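Local coordinates for protein putative laminarinase (Phanerochaete chrysosporium, PDB 2W39) that probably hydrolyses O-glycosidic bonds in beta-glucans such as laminarin and lichenin, as an extracellular family 16 glycoside hydrolase of a white-rot fungus, at residues A[96-101]-A[249-254]; A[26-31]-A[254-259]; A[116-121]-A[187-192]. All blocks are in the same frame, centred on the assembly; numbering follows the deposited sequence. Where two conformers were deposited one is given.

Contact 1 (A[96-101]-A[249-254]). With BGC (beta-D-glucopyranose), chain B; LGC (D-glucono-1,5-lactone), chain D.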
# COMPACT_ATOMS: atom_id res chain seq x y z
N CYS A 96 1.85 -14.15 9.45
CA CYS A 96 0.44 -14.45 9.60
C CYS A 96 -0.29 -13.30 10.29
O CYS A 96 0.18 -12.77 11.29
CB CYS A 96 0.28 -15.72 10.42
SG CYS A 96 0.50 -17.23 9.41
N GLY A 97 -1.42 -12.92 9.70
CA GLY A 97 -2.25 -11.86 10.25
C GLY A 97 -1.95 -10.49 9.69
O GLY A 97 -2.74 -9.56 9.88
N THR A 98 -0.83 -10.33 9.00
CA THR A 98 -0.45 -9.00 8.53
C THR A 98 -1.27 -8.54 7.33
O THR A 98 -1.62 -9.33 6.45
CB THR A 98 1.05 -8.89 8.17
OG1 THR A 98 1.39 -9.79 7.11
CG2 THR A 98 1.96 -9.14 9.38
N TRP A 99 -1.54 -7.24 7.32
CA TRP A 99 -2.28 -6.59 6.25
C TRP A 99 -1.65 -5.21 6.02
O TRP A 99 -2.12 -4.19 6.53
CB TRP A 99 -3.75 -6.51 6.60
CG TRP A 99 -4.65 -5.91 5.55
CD1 TRP A 99 -4.32 -5.48 4.28
CD2 TRP A 99 -6.04 -5.67 5.70
NE1 TRP A 99 -5.43 -4.96 3.65
CE2 TRP A 99 -6.50 -5.07 4.50
CE3 TRP A 99 -6.95 -5.87 6.74
CZ2 TRP A 99 -7.84 -4.68 4.32
CZ3 TRP A 99 -8.28 -5.49 6.55
CH2 TRP A 99 -8.71 -4.90 5.36
N PRO A 100 -0.52 -5.20 5.28
CA PRO A 100 0.14 -3.95 4.96
C PRO A 100 -0.47 -3.30 3.72
O PRO A 100 -1.03 -4.00 2.87
CB PRO A 100 1.57 -4.39 4.65
CG PRO A 100 1.39 -5.77 4.02
CD PRO A 100 0.19 -6.36 4.72
N ALA A 101 -0.33 -1.98 3.61
CA ALA A 101 -0.76 -1.29 2.41
C ALA A 101 0.01 0.00 2.18
O ALA A 101 0.38 0.70 3.14
CB ALA A 101 -2.27 -1.01 2.45
N ILE A 249 0.63 4.91 4.19
CA ILE A 249 1.40 3.68 4.33
C ILE A 249 1.12 3.13 5.72
O ILE A 249 1.27 3.85 6.71
CB ILE A 249 2.92 3.88 4.12
CG1 ILE A 249 3.18 4.58 2.79
CG2 ILE A 249 3.63 2.53 4.21
CD1 ILE A 249 4.63 5.07 2.63
N ASN A 250 0.67 1.88 5.81
CA ASN A 250 0.21 1.35 7.10
C ASN A 250 0.45 -0.13 7.24
O ASN A 250 0.77 -0.82 6.27
CB ASN A 250 -1.30 1.65 7.32
CG ASN A 250 -2.17 0.84 6.40
OD1 ASN A 250 -2.33 1.17 5.22
ND2 ASN A 250 -2.72 -0.27 6.91
N LEU A 251 0.24 -0.60 8.46
CA LEU A 251 0.21 -2.03 8.73
C LEU A 251 -0.88 -2.28 9.76
O LEU A 251 -0.79 -1.82 10.90
CB LEU A 251 1.57 -2.49 9.26
CG LEU A 251 1.61 -3.91 9.84
CD1 LEU A 251 1.24 -4.97 8.80
CD2 LEU A 251 2.98 -4.19 10.45
N THR A 252 -1.93 -2.99 9.35
CA THR A 252 -2.91 -3.50 10.30
C THR A 252 -2.78 -5.02 10.42
O THR A 252 -1.94 -5.64 9.74
CB THR A 252 -4.36 -3.01 9.97
OG1 THR A 252 -5.17 -3.26 11.13
CG2 THR A 252 -4.97 -3.69 8.75
N PHE A 253 -3.58 -5.62 11.31
CA PHE A 253 -3.57 -7.07 11.52
C PHE A 253 -5.00 -7.56 11.59
O PHE A 253 -5.85 -6.90 12.18
CB PHE A 253 -2.86 -7.46 12.84
CG PHE A 253 -1.58 -6.70 13.07
CD1 PHE A 253 -1.56 -5.60 13.92
CD2 PHE A 253 -0.40 -7.09 12.43
CE1 PHE A 253 -0.37 -4.88 14.13
CE2 PHE A 253 0.78 -6.38 12.64
CZ PHE A 253 0.79 -5.28 13.49
N CYS A 254 -5.27 -8.73 11.01
CA CYS A 254 -6.60 -9.34 11.04
C CYS A 254 -7.61 -8.40 10.37
O CYS A 254 -7.35 -7.91 9.28
CB CYS A 254 -6.99 -9.72 12.48
SG CYS A 254 -5.71 -10.69 13.33
C2 BGC B . -9.80 -0.88 1.79
C3 BGC B . -9.41 0.23 2.77
C4 BGC B . -8.12 -0.16 3.45
C5 BGC B . -7.03 -0.13 2.39
C6 BGC B . -5.66 -0.41 2.98
C1 BGC B . -8.63 -1.52 1.02
O1 BGC B . -8.71 -2.95 1.14
O2 BGC B . -10.78 -0.38 0.86
O3 BGC B . -10.46 0.47 3.72
O4 BGC B . -7.80 0.75 4.51
O5 BGC B . -7.29 -1.10 1.37
O6 BGC B . -5.48 -1.82 3.14
C1 LGC D . -8.94 -1.06 0.97
C2 LGC D . -10.02 -0.49 1.84
O5 LGC D . -7.52 -0.80 1.19
O1 LGC D . -9.25 -1.79 0.04
O2 LGC D . -11.00 0.21 1.04
C3 LGC D . -9.42 0.42 2.92
O3 LGC D . -10.36 0.58 4.00
C4 LGC D . -8.11 -0.17 3.44
O4 LGC D . -7.67 0.50 4.61
C5 LGC D . -7.09 -0.02 2.31
C6 LGC D . -5.66 -0.45 2.66
O6 LGC D . -5.61 -1.80 3.16

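Contact 2 (A[26-31]-A[254-259]). With BGC (beta-D-glucopyranose), chain B; LGC (D-glucono-1,5-lactone), chain D.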
# COMPACT_ATOMS: atom_id res chain seq x y z
N PRO A 26 -10.19 1.78 10.55
CA PRO A 26 -11.40 1.67 9.74
C PRO A 26 -11.68 0.24 9.26
O PRO A 26 -12.83 -0.11 9.00
CB PRO A 26 -11.12 2.62 8.57
CG PRO A 26 -10.14 3.60 9.11
CD PRO A 26 -9.25 2.78 10.00
N THR A 27 -10.63 -0.59 9.15
CA THR A 27 -10.79 -1.98 8.72
C THR A 27 -10.89 -2.96 9.89
O THR A 27 -10.82 -4.17 9.68
CB THR A 27 -9.71 -2.40 7.69
OG1 THR A 27 -8.41 -2.05 8.16
CG2 THR A 27 -9.94 -1.69 6.38
N HIS A 28 -11.07 -2.45 11.10
CA HIS A 28 -11.45 -3.29 12.26
C HIS A 28 -10.40 -4.33 12.64
O HIS A 28 -10.74 -5.40 13.15
CB HIS A 28 -12.83 -3.94 12.03
CG HIS A 28 -13.87 -2.94 11.63
ND1 HIS A 28 -14.34 -2.86 10.34
CD2 HIS A 28 -14.45 -1.93 12.31
CE1 HIS A 28 -15.22 -1.88 10.26
NE2 HIS A 28 -15.29 -1.28 11.43
N GLY A 29 -9.13 -4.01 12.42
CA GLY A 29 -8.06 -4.94 12.74
C GLY A 29 -7.69 -5.01 14.21
O GLY A 29 -8.14 -4.18 15.02
N ARG A 30 -6.88 -6.00 14.55
CA ARG A 30 -6.39 -6.18 15.91
C ARG A 30 -5.12 -5.33 16.06
O ARG A 30 -4.00 -5.84 16.18
CB ARG A 30 -6.13 -7.66 16.18
CG ARG A 30 -5.70 -7.98 17.59
CD ARG A 30 -6.70 -7.49 18.65
NE ARG A 30 -6.21 -7.85 19.97
CZ ARG A 30 -6.55 -7.22 21.10
NH1 ARG A 30 -7.40 -6.20 21.08
NH2 ARG A 30 -6.04 -7.65 22.24
N VAL A 31 -5.33 -4.01 16.01
CA VAL A 31 -4.24 -3.05 15.89
C VAL A 31 -4.51 -1.88 16.80
O VAL A 31 -5.65 -1.49 17.03
CB VAL A 31 -4.09 -2.56 14.41
CG1 VAL A 31 -5.26 -1.66 13.97
CG2 VAL A 31 -2.76 -1.83 14.21
N CYS A 254 -5.27 -8.73 11.01
CA CYS A 254 -6.60 -9.34 11.04
C CYS A 254 -7.61 -8.40 10.37
O CYS A 254 -7.35 -7.91 9.28
CB CYS A 254 -6.99 -9.72 12.48
SG CYS A 254 -5.71 -10.69 13.33
N GLY A 255 -8.76 -8.15 10.99
CA GLY A 255 -9.72 -7.22 10.42
C GLY A 255 -10.50 -7.76 9.25
O GLY A 255 -10.52 -8.97 9.00
N ASP A 256 -11.09 -6.86 8.48
CA ASP A 256 -12.17 -7.26 7.59
C ASP A 256 -11.74 -8.09 6.37
O ASP A 256 -12.58 -8.73 5.73
CB ASP A 256 -12.96 -6.02 7.18
CG ASP A 256 -13.57 -5.30 8.37
OD1 ASP A 256 -13.88 -5.96 9.40
OD2 ASP A 256 -13.75 -4.07 8.26
N TRP A 257 -10.45 -8.09 6.05
CA TRP A 257 -9.91 -8.98 5.03
C TRP A 257 -9.05 -10.06 5.70
O TRP A 257 -9.45 -11.23 5.71
CB TRP A 257 -9.16 -8.19 3.95
CG TRP A 257 -8.62 -9.00 2.79
CD1 TRP A 257 -8.83 -10.33 2.55
CD2 TRP A 257 -7.83 -8.51 1.70
NE1 TRP A 257 -8.19 -10.70 1.38
CE2 TRP A 257 -7.56 -9.60 0.85
CE3 TRP A 257 -7.30 -7.25 1.38
CZ2 TRP A 257 -6.79 -9.47 -0.31
CZ3 TRP A 257 -6.53 -7.13 0.23
CH2 TRP A 257 -6.28 -8.24 -0.60
N ALA A 258 -7.92 -9.68 6.29
CA ALA A 258 -6.93 -10.65 6.78
C ALA A 258 -7.45 -11.57 7.89
O ALA A 258 -6.98 -12.70 8.03
CB ALA A 258 -5.66 -9.95 7.25
N GLY A 259 -8.41 -11.06 8.66
CA GLY A 259 -8.89 -11.79 9.84
C GLY A 259 -9.99 -12.80 9.60
O GLY A 259 -10.33 -13.57 10.50
C2 BGC B . -9.80 -0.88 1.79
C3 BGC B . -9.41 0.23 2.77
C4 BGC B . -8.12 -0.16 3.45
C5 BGC B . -7.03 -0.13 2.39
C6 BGC B . -5.66 -0.41 2.98
C1 BGC B . -8.63 -1.52 1.02
O1 BGC B . -8.71 -2.95 1.14
O2 BGC B . -10.78 -0.38 0.86
O3 BGC B . -10.46 0.47 3.72
O4 BGC B . -7.80 0.75 4.51
O5 BGC B . -7.29 -1.10 1.37
O6 BGC B . -5.48 -1.82 3.14
C1 LGC D . -8.94 -1.06 0.97
C2 LGC D . -10.02 -0.49 1.84
O5 LGC D . -7.52 -0.80 1.19
O1 LGC D . -9.25 -1.79 0.04
O2 LGC D . -11.00 0.21 1.04
C3 LGC D . -9.42 0.42 2.92
O3 LGC D . -10.36 0.58 4.00
C4 LGC D . -8.11 -0.17 3.44
O4 LGC D . -7.67 0.50 4.61
C5 LGC D . -7.09 -0.02 2.31
C6 LGC D . -5.66 -0.45 2.66
O6 LGC D . -5.61 -1.80 3.16
O HOH W 1 -14.16 -1.09 6.83

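Contact 3 (A[116-121]-A[187-192]). With BGC (beta-D-glucopyranose), chain B; LGC (D-glucono-1,5-lactone), chain D.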
# COMPACT_ATOMS: atom_id res chain seq x y z
N VAL A 116 -6.90 4.38 -4.43
CA VAL A 116 -6.07 3.48 -5.24
C VAL A 116 -5.09 2.78 -4.32
O VAL A 116 -4.27 3.41 -3.64
CB VAL A 116 -5.34 4.20 -6.42
CG1 VAL A 116 -4.60 5.45 -5.95
CG2 VAL A 116 -4.39 3.20 -7.11
N ASP A 117 -5.18 1.45 -4.32
CA ASP A 117 -4.27 0.61 -3.54
C ASP A 117 -3.14 0.20 -4.44
O ASP A 117 -3.37 -0.42 -5.48
CB ASP A 117 -5.01 -0.61 -2.99
CG ASP A 117 -6.27 -0.21 -2.23
OD1 ASP A 117 -6.18 0.68 -1.35
OD2 ASP A 117 -7.34 -0.74 -2.53
N ILE A 118 -1.92 0.57 -4.05
CA ILE A 118 -0.73 0.36 -4.86
C ILE A 118 0.00 -0.91 -4.44
O ILE A 118 0.36 -1.74 -5.29
CB ILE A 118 0.20 1.61 -4.77
CG1 ILE A 118 -0.56 2.86 -5.24
CG2 ILE A 118 1.46 1.37 -5.58
CD1 ILE A 118 0.14 4.18 -4.91
N ILE A 119 0.23 -1.06 -3.13
CA ILE A 119 0.75 -2.27 -2.53
C ILE A 119 -0.27 -2.73 -1.52
O ILE A 119 -0.67 -1.97 -0.65
CB ILE A 119 2.09 -2.04 -1.81
CG1 ILE A 119 3.09 -1.31 -2.73
CG2 ILE A 119 2.63 -3.39 -1.31
CD1 ILE A 119 4.41 -0.94 -2.05
N GLU A 120 -0.72 -3.98 -1.63
CA GLU A 120 -1.68 -4.49 -0.64
C GLU A 120 -1.80 -5.99 -0.72
O GLU A 120 -1.85 -6.57 -1.81
CB GLU A 120 -3.08 -3.91 -0.90
CG GLU A 120 -4.01 -4.13 0.31
CD GLU A 120 -5.44 -3.68 0.10
OE1 GLU A 120 -5.83 -3.36 -1.04
OE2 GLU A 120 -6.17 -3.65 1.12
N GLY A 121 -1.89 -6.63 0.44
CA GLY A 121 -2.24 -8.04 0.52
C GLY A 121 -2.42 -8.43 1.96
O GLY A 121 -2.40 -7.58 2.86
N TYR A 187 7.63 0.39 -6.68
CA TYR A 187 6.25 0.57 -7.15
C TYR A 187 6.10 2.00 -7.60
O TYR A 187 6.47 2.93 -6.86
CB TYR A 187 5.25 0.26 -6.04
CG TYR A 187 4.90 -1.21 -5.96
CD1 TYR A 187 5.59 -2.09 -5.11
CD2 TYR A 187 3.89 -1.73 -6.77
CE1 TYR A 187 5.24 -3.45 -5.06
CE2 TYR A 187 3.56 -3.08 -6.75
CZ TYR A 187 4.24 -3.92 -5.89
OH TYR A 187 3.89 -5.25 -5.91
N ALA A 188 5.52 2.21 -8.78
CA ALA A 188 5.25 3.56 -9.28
C ALA A 188 3.79 3.62 -9.71
O ALA A 188 3.26 2.67 -10.29
CB ALA A 188 6.16 3.89 -10.44
N MET A 189 3.14 4.74 -9.43
CA MET A 189 1.74 4.92 -9.79
C MET A 189 1.62 6.27 -10.48
O MET A 189 2.05 7.28 -9.91
CB MET A 189 0.86 4.84 -8.54
CG MET A 189 -0.65 4.85 -8.76
SD MET A 189 -1.33 6.45 -9.25
CE MET A 189 -1.00 7.44 -7.80
N GLU A 190 1.09 6.27 -11.71
CA GLU A 190 0.76 7.48 -12.43
C GLU A 190 -0.75 7.64 -12.48
O GLU A 190 -1.47 6.73 -12.91
CB GLU A 190 1.32 7.44 -13.86
CG GLU A 190 0.93 8.67 -14.69
CD GLU A 190 1.41 8.65 -16.12
OE1 GLU A 190 1.83 7.57 -16.59
OE2 GLU A 190 1.34 9.72 -16.78
N ARG A 191 -1.22 8.81 -12.04
CA ARG A 191 -2.64 9.14 -12.10
C ARG A 191 -2.80 10.40 -12.95
O ARG A 191 -2.18 11.43 -12.69
CB ARG A 191 -3.19 9.41 -10.70
CG ARG A 191 -4.58 10.03 -10.74
CD ARG A 191 -5.21 10.18 -9.36
NE ARG A 191 -6.22 11.23 -9.41
CZ ARG A 191 -6.63 11.91 -8.35
NH1 ARG A 191 -6.23 11.56 -7.14
NH2 ARG A 191 -7.47 12.92 -8.51
N THR A 192 -3.65 10.30 -13.96
CA THR A 192 -4.06 11.43 -14.77
C THR A 192 -5.59 11.47 -14.81
O THR A 192 -6.25 10.63 -14.20
CB THR A 192 -3.52 11.35 -16.20
OG1 THR A 192 -4.24 10.35 -16.93
CG2 THR A 192 -2.02 11.06 -16.23
C2 BGC B . -9.80 -0.88 1.79
C3 BGC B . -9.41 0.23 2.77
C4 BGC B . -8.12 -0.16 3.45
C5 BGC B . -7.03 -0.13 2.39
C6 BGC B . -5.66 -0.41 2.98
C1 BGC B . -8.63 -1.52 1.02
O1 BGC B . -8.71 -2.95 1.14
O2 BGC B . -10.78 -0.38 0.86
O3 BGC B . -10.46 0.47 3.72
O4 BGC B . -7.80 0.75 4.51
O5 BGC B . -7.29 -1.10 1.37
O6 BGC B . -5.48 -1.82 3.14
C1 LGC D . -8.94 -1.06 0.97
C2 LGC D . -10.02 -0.49 1.84
O5 LGC D . -7.52 -0.80 1.19
O1 LGC D . -9.25 -1.79 0.04
O2 LGC D . -11.00 0.21 1.04
C3 LGC D . -9.42 0.42 2.92
O3 LGC D . -10.36 0.58 4.00
C4 LGC D . -8.11 -0.17 3.44
O4 LGC D . -7.67 0.50 4.61
C5 LGC D . -7.09 -0.02 2.31
C6 LGC D . -5.66 -0.45 2.66
O6 LGC D . -5.61 -1.80 3.16

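Contact 1 (A[96-101]-A[249-254])
The indole of W99 meets the opposite strand along its six-membered ring. C254 O lies at the ring edge, near its plane, 3.3 Å from W99 CE3. T252 CG2 comes in obliquely, 3.6 Å from the same W99 CE3. The W99 and T252 side chains lie side by side and point the same way. In T252 the hydroxyl is anti to the backbone N (chi1 -165°), which turns the methyl toward the indole. T252 OG1 is hydrogen-bonded to D25. At another edge of the indole, O1 of the bound glucose lies in the ring plane. The glucose and the lactone overlap in one site. The W257 ring meets the W99 ring edge-to-face. W99 NE1 is hydrogen-bonded to E120. F253 points to the other face of the sheet, the one shared with T98, P100 and L251.

The strands are antiparallel. W99 with T252 and A101 with N250 are hydrogen-bonded pairs. W99 N donates a hydrogen bond to T252 O at 2.9 Å. N250 N donates one to A101 O at 2.9 Å. P100 has no N-H and falls in a non-hydrogen-bonded pair with L251, where P100 CB and L251 CD1 are 4.2 Å apart. G97 O accepts a hydrogen bond from C254 N at 2.9 Å; F253 CA adds a weaker CA-H...O contact to G97 O at 3.1 Å. N250 OD1 sits beside the A101 methyl and accepts a hydrogen bond from W103.

W99 and A101 line the lactone pocket in the cleft of the GH16 beta-sandwich. Strand 69-76 flanks strand 246-253, and strand 115-120 flanks strand 98-105. V277 of helix 273-279 packs on F253, and a disulfide ties C254 to C273.

Contact 2 (A[26-31]-A[254-259])
T27 O and G255 make the tight part of this contact. T27 O stands 3.3 Å from G255 CA, an approach made possible because G255 has no side chain. The backbones also close in at G29, whose CA is 3.7 Å from G255 CA. T27 O accepts a hydrogen bond from D256 N at 3.0 Å, and the donor lies nearly along the C=O axis. H28 O adds a CA-H...O contact from G255 CA. By contrast, R30 CB only grazes C254 SG, at 4.2 Å.

The loop between strands 18-20 and 31-33 thus meets the start of the weakly bonded helix 255-258, just beyond the end of strand 246-253. This junction lies at the rim of the GH16 substrate cleft. T27 CG2 faces O3 of the overlapping glucose and lactone, while P26 touches a second bound glucose. D25 OD2 is hydrogen-bonded to both T27 OG1 and G29 N. R30 centres an inverse gamma turn, and its guanidinium end leads away to N278 and G66.

The solvent side holds the exposed H28 and D256, joined by one side-chain bond and a water. The bond is a His-carboxylate hydrogen bond, with H28 ND1 as donor to D256 OD2 at the ring edge. D256 was modelled in two conformers, so the details of its side chain are doubtful. In one conformer H28 ND1 and D256 OD2 are 2.5 Å apart, and the imidazole and carboxylate planes are turned 47° from each other. P26 O lies over one face of the imidazole, toward its rim. A water donates to P26 O at 2.7 Å; in the same conformer of D256 it also reaches OD2 through a weak, longer bond.

Contact 3 (A[116-121]-A[187-192])
I118 and M189 are the nearest backbone pair, with their CA atoms 7.2 Å apart, and the two segments meet through side chains. They belong to the two sheets of the GH16 beta-sandwich. I118 and I119 form a classic beta bulge opposite A102, where the chain turns a corner. The bulge lies inside the family sequence motif E-x-D-x-x-E, formed here by E115, D117 and E120. D117 and E120 point to the other side and line the lactone pocket.

On the core side, I118 spans two residues. Its CD1 lies 3.8 Å from M189 CB, and the two side chains cross at about a right angle. The other branch, I118 CG2, is 4.0 Å from Y187 CB, where the side chains slide past each other in opposite directions. Y187 OH is satisfied by S174 O, and the ring also meets F200.

I119 crosses the tyrosine obliquely. With its CG1 anti to the carbonyl carbon (chi1 -51°), it makes a CH-pi contact over one face: I119 CG1 is 3.7 Å from the centroid of the Y187 ring, 20° off the normal.

How the contacts relate
Along the chain the contacts are nested: contact 2 closes the widest loop, contact 1 lies inside it, and contact 3 lies inside contact 1. Centres of contacts 1 and 2 are about 8 Å apart, and they share C254, where strand 246-253 passes into helix 255-258. A probable hydrogen bond also joins F253 O to R30 N. The centre of contact 3 is about 17 Å from that of contact 1 and about 21 Å from that of contact 2. Contacts 1 and 3 share a sheet, because strands 98-105 and 115-120 are neighbours in it; contact 3 then reaches across to strand 185-191 of the other sheet. Residues of all three touch the sugar site.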